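Long-range contact in Ufm1-specific protease (Caenorhabditis elegans, PDB 5EJJ), which hydrolyses, as a thiol protease, the peptide bond at the C-terminal glycine of the ubiquitin-like modifier ufm-1 attached to its target proteins: residues G241-P246 against R261-R266. Residues are numbered along the deposited sequence; the frame is centred on the assembly and turned at random.
Sequences GEVVFP and REAFNR
Val243 sends its CG1 methyl onto the backbone of the helix, 3.6 Å from Phe264 N, and the same methyl lies 3.9 Å from Ala263 CB. With CG1 anti to the backbone N (chi1 -180°), the second methyl, CG2, is set beside that N and meets the Phe264 ring at its edge, close to the ring plane, 4.3 Å from CD2. Ala263 points its methyl at the strand, and its CB is 3.6 Å from Phe245 CB. A chi1 of 64° puts CG of Phe245 between the backbone N and the carbonyl carbon; Ala263 CB lies obliquely to the ring, and the Phe245 side chain also touches Arg259 and Ser260 of helix 253-280. This is a helix packed on the face of a mixed beta-sheet: strand 235-247, an outermost strand of five, pairs antiparallel with 127-139, and the helix that follows it in sequence turns back across its face. The segment axes come within 7.6 Å at 139° between their directions, with Ala263 CB, the sole side-chain atom of that residue, lying between helix and strand against Val243 CG1 and Phe245 CB. CB of Val244 points away from the helix, although Val244 O is 3.9 Å from Ala263 CB. The Phe264 ring also packs edge-to-face with Phe162, and the side chain touches Leu155 of helix 144-156.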
ATOM      1  N   GLY A 241      17.939   4.032   6.311  1.00 16.24           N
ATOM      2  CA  GLY A 241      16.555   3.717   6.024  1.00 16.53           C
ATOM      3  C   GLY A 241      16.153   2.267   6.208  1.00 17.09           C
ATOM      4  O   GLY A 241      16.994   1.433   6.522  1.00 16.56           O
ATOM      5  N   GLU A 242      14.858   1.989   6.018  1.00 17.81           N
ATOM      6  CA  GLU A 242      14.295   0.649   6.123  1.00 13.32           C
ATOM      7  C   GLU A 242      14.963  -0.284   5.147  1.00 14.07           C
ATOM      8  O   GLU A 242      15.358   0.128   4.062  1.00 14.85           O
ATOM      9  CB  GLU A 242      12.824   0.661   5.727  1.00 14.81           C
ATOM     10  CG  GLU A 242      11.883   1.448   6.617  1.00 32.01           C
ATOM     11  CD  GLU A 242      10.391   1.285   6.215  1.00 38.66           C
ATOM     12  OE1 GLU A 242      10.083   1.239   4.983  1.00 26.55           O
ATOM     13  OE2 GLU A 242       9.531   1.194   7.142  1.00 43.35           O
ATOM     14  N   VAL A 243      15.066  -1.552   5.519  1.00 11.89           N
ATOM     15  CA  VAL A 243      15.281  -2.599   4.538  1.00 10.62           C
ATOM     16  C   VAL A 243      14.321  -3.744   4.856  1.00 14.46           C
ATOM     17  O   VAL A 243      14.400  -4.352   5.923  1.00 14.89           O
ATOM     18  CB  VAL A 243      16.717  -3.094   4.527  1.00 11.50           C
ATOM     19  CG1 VAL A 243      16.887  -4.168   3.494  1.00 10.49           C
ATOM     20  CG2 VAL A 243      17.655  -1.956   4.226  1.00 12.99           C
ATOM     21  N   VAL A 244      13.404  -4.019   3.922  1.00 17.84           N
ATOM     22  CA  VAL A 244      12.310  -4.965   4.126  1.00 12.49           C
ATOM     23  C   VAL A 244      12.464  -6.175   3.230  1.00 13.93           C
ATOM     24  O   VAL A 244      12.665  -6.032   2.030  1.00 16.29           O
ATOM     25  CB  VAL A 244      10.976  -4.336   3.776  1.00  8.70           C
ATOM     26  CG1 VAL A 244       9.884  -5.255   4.180  1.00 11.61           C
ATOM     27  CG2 VAL A 244      10.827  -3.007   4.463  1.00 10.04           C
ATOM     28  N   PHE A 245      12.379  -7.369   3.812  1.00 16.87           N
ATOM     29  CA  PHE A 245      12.386  -8.607   3.033  1.00 14.75           C
ATOM     30  C   PHE A 245      11.353  -9.619   3.546  1.00 18.03           C
ATOM     31  O   PHE A 245      11.088  -9.684   4.746  1.00 18.21           O
ATOM     32  CB  PHE A 245      13.775  -9.217   2.999  1.00 12.88           C
ATOM     33  CG  PHE A 245      14.298  -9.664   4.339  1.00 16.19           C
ATOM     34  CD1 PHE A 245      14.939  -8.768   5.187  1.00 15.63           C
ATOM     35  CD2 PHE A 245      14.208 -11.001   4.728  1.00 16.54           C
ATOM     36  CE1 PHE A 245      15.464  -9.191   6.410  1.00 15.74           C
ATOM     37  CE2 PHE A 245      14.726 -11.430   5.958  1.00 16.29           C
ATOM     38  CZ  PHE A 245      15.354 -10.519   6.799  1.00 16.85           C
ATOM     39  N   PRO A 246      10.743 -10.392   2.631  1.00 16.34           N
ATOM     40  CA  PRO A 246       9.698 -11.342   3.009  1.00 17.45           C
ATOM     41  C   PRO A 246      10.158 -12.562   3.802  1.00 18.24           C
ATOM     42  O   PRO A 246      11.141 -13.197   3.457  1.00 18.69           O
ATOM     43  CB  PRO A 246       9.133 -11.785   1.660  1.00 16.09           C
ATOM     44  CG  PRO A 246      10.164 -11.468   0.703  1.00 12.79           C
ATOM     45  CD  PRO A 246      10.806 -10.236   1.175  1.00 13.55           C
ATOM     46  N   ARG A 261      20.017 -10.219   2.431  1.00 14.84           N
ATOM     47  CA  ARG A 261      21.190  -9.706   1.778  1.00 13.98           C
ATOM     48  C   ARG A 261      20.809  -9.089   0.450  1.00 14.16           C
ATOM     49  O   ARG A 261      21.151  -7.939   0.193  1.00 14.72           O
ATOM     50  CB  ARG A 261      22.177 -10.835   1.572  1.00 19.59           C
ATOM     51  CG  ARG A 261      23.525 -10.368   1.221  1.00 22.95           C
ATOM     52  CD  ARG A 261      24.423 -11.493   0.783  1.00 27.87           C
ATOM     53  NE  ARG A 261      25.654 -10.900   0.289  1.00 41.00           N
ATOM     54  CZ  ARG A 261      25.929 -10.713  -0.996  1.00 44.83           C
ATOM     55  NH1 ARG A 261      25.073 -11.126  -1.935  1.00 42.52           N
ATOM     56  NH2 ARG A 261      27.074 -10.131  -1.337  1.00 46.30           N
ATOM     57  N   GLU A 262      20.096  -9.838  -0.392  1.00 13.69           N
ATOM     58  CA  GLU A 262      19.579  -9.283  -1.652  1.00 14.27           C
ATOM     59  C   GLU A 262      18.724  -8.039  -1.416  1.00 14.72           C
ATOM     60  O   GLU A 262      18.773  -7.077  -2.196  1.00 12.20           O
ATOM     61  CB  GLU A 262      18.748 -10.309  -2.417  1.00 13.79           C
ATOM     62  CG  GLU A 262      18.135  -9.796  -3.736  1.00 11.90           C
ATOM     63  CD  GLU A 262      19.162  -9.580  -4.848  1.00 19.93           C
ATOM     64  OE1 GLU A 262      20.307 -10.096  -4.749  1.00 25.00           O
ATOM     65  OE2 GLU A 262      18.826  -8.881  -5.836  1.00 22.54           O
ATOM     66  N   ALA A 263      17.938  -8.074  -0.339  1.00 12.68           N
ATOM     67  CA  ALA A 263      17.073  -6.966   0.024  1.00 10.54           C
ATOM     68  C   ALA A 263      17.916  -5.709   0.226  1.00 12.55           C
ATOM     69  O   ALA A 263      17.641  -4.651  -0.369  1.00 12.27           O
ATOM     70  CB  ALA A 263      16.288  -7.304   1.270  1.00  9.63           C
ATOM     71  N   PHE A 264      18.958  -5.846   1.046  1.00 12.00           N
ATOM     72  CA  PHE A 264      19.881  -4.754   1.324  1.00 12.53           C
ATOM     73  C   PHE A 264      20.617  -4.246   0.075  1.00 13.48           C
ATOM     74  O   PHE A 264      20.812  -3.034  -0.085  1.00 12.52           O
ATOM     75  CB  PHE A 264      20.909  -5.154   2.388  1.00 13.71           C
ATOM     76  CG  PHE A 264      21.972  -4.135   2.572  1.00 13.70           C
ATOM     77  CD1 PHE A 264      23.207  -4.299   2.000  1.00 15.29           C
ATOM     78  CD2 PHE A 264      21.704  -2.958   3.250  1.00 16.86           C
ATOM     79  CE1 PHE A 264      24.187  -3.321   2.140  1.00 23.15           C
ATOM     80  CE2 PHE A 264      22.675  -1.973   3.384  1.00 19.70           C
ATOM     81  CZ  PHE A 264      23.919  -2.155   2.839  1.00 19.52           C
ATOM     82  N   ASN A 265      21.037  -5.161  -0.800  1.00 11.87           N
ATOM     83  CA  ASN A 265      21.729  -4.741  -2.002  1.00 11.44           C
ATOM     84  C   ASN A 265      20.832  -3.962  -2.964  1.00 14.33           C
ATOM     85  O   ASN A 265      21.293  -3.023  -3.606  1.00 16.53           O
ATOM     86  CB  ASN A 265      22.423  -5.905  -2.704  1.00 15.01           C
ATOM     87  CG  ASN A 265      23.504  -6.565  -1.844  1.00 20.74           C
ATOM     88  OD1 ASN A 265      23.936  -6.027  -0.820  1.00 19.13           O
ATOM     89  ND2 ASN A 265      23.946  -7.742  -2.266  1.00 21.76           N
ATOM     90  N   ARG A 266      19.547  -4.311  -3.038  1.00 13.78           N
ATOM     91  CA  ARG A 266      18.632  -3.628  -3.950  1.00 10.34           C
ATOM     92  C   ARG A 266      18.365  -2.205  -3.497  1.00 11.53           C
ATOM     93  O   ARG A 266      18.280  -1.284  -4.304  1.00 11.63           O
ATOM     94  CB  ARG A 266      17.322  -4.394  -4.068  1.00 10.54           C
ATOM     95  CG  ARG A 266      17.472  -5.735  -4.744  1.00 11.32           C
ATOM     96  CD  ARG A 266      16.168  -6.326  -5.126  1.00  8.81           C
ATOM     97  NE  ARG A 266      16.350  -7.570  -5.853  1.00  9.43           N
ATOM     98  CZ  ARG A 266      15.363  -8.409  -6.156  1.00 10.18           C
ATOM     99  NH1 ARG A 266      14.118  -8.150  -5.795  1.00 10.20           N
ATOM    100  NH2 ARG A 266      15.613  -9.515  -6.817  1.00 13.23           N
TER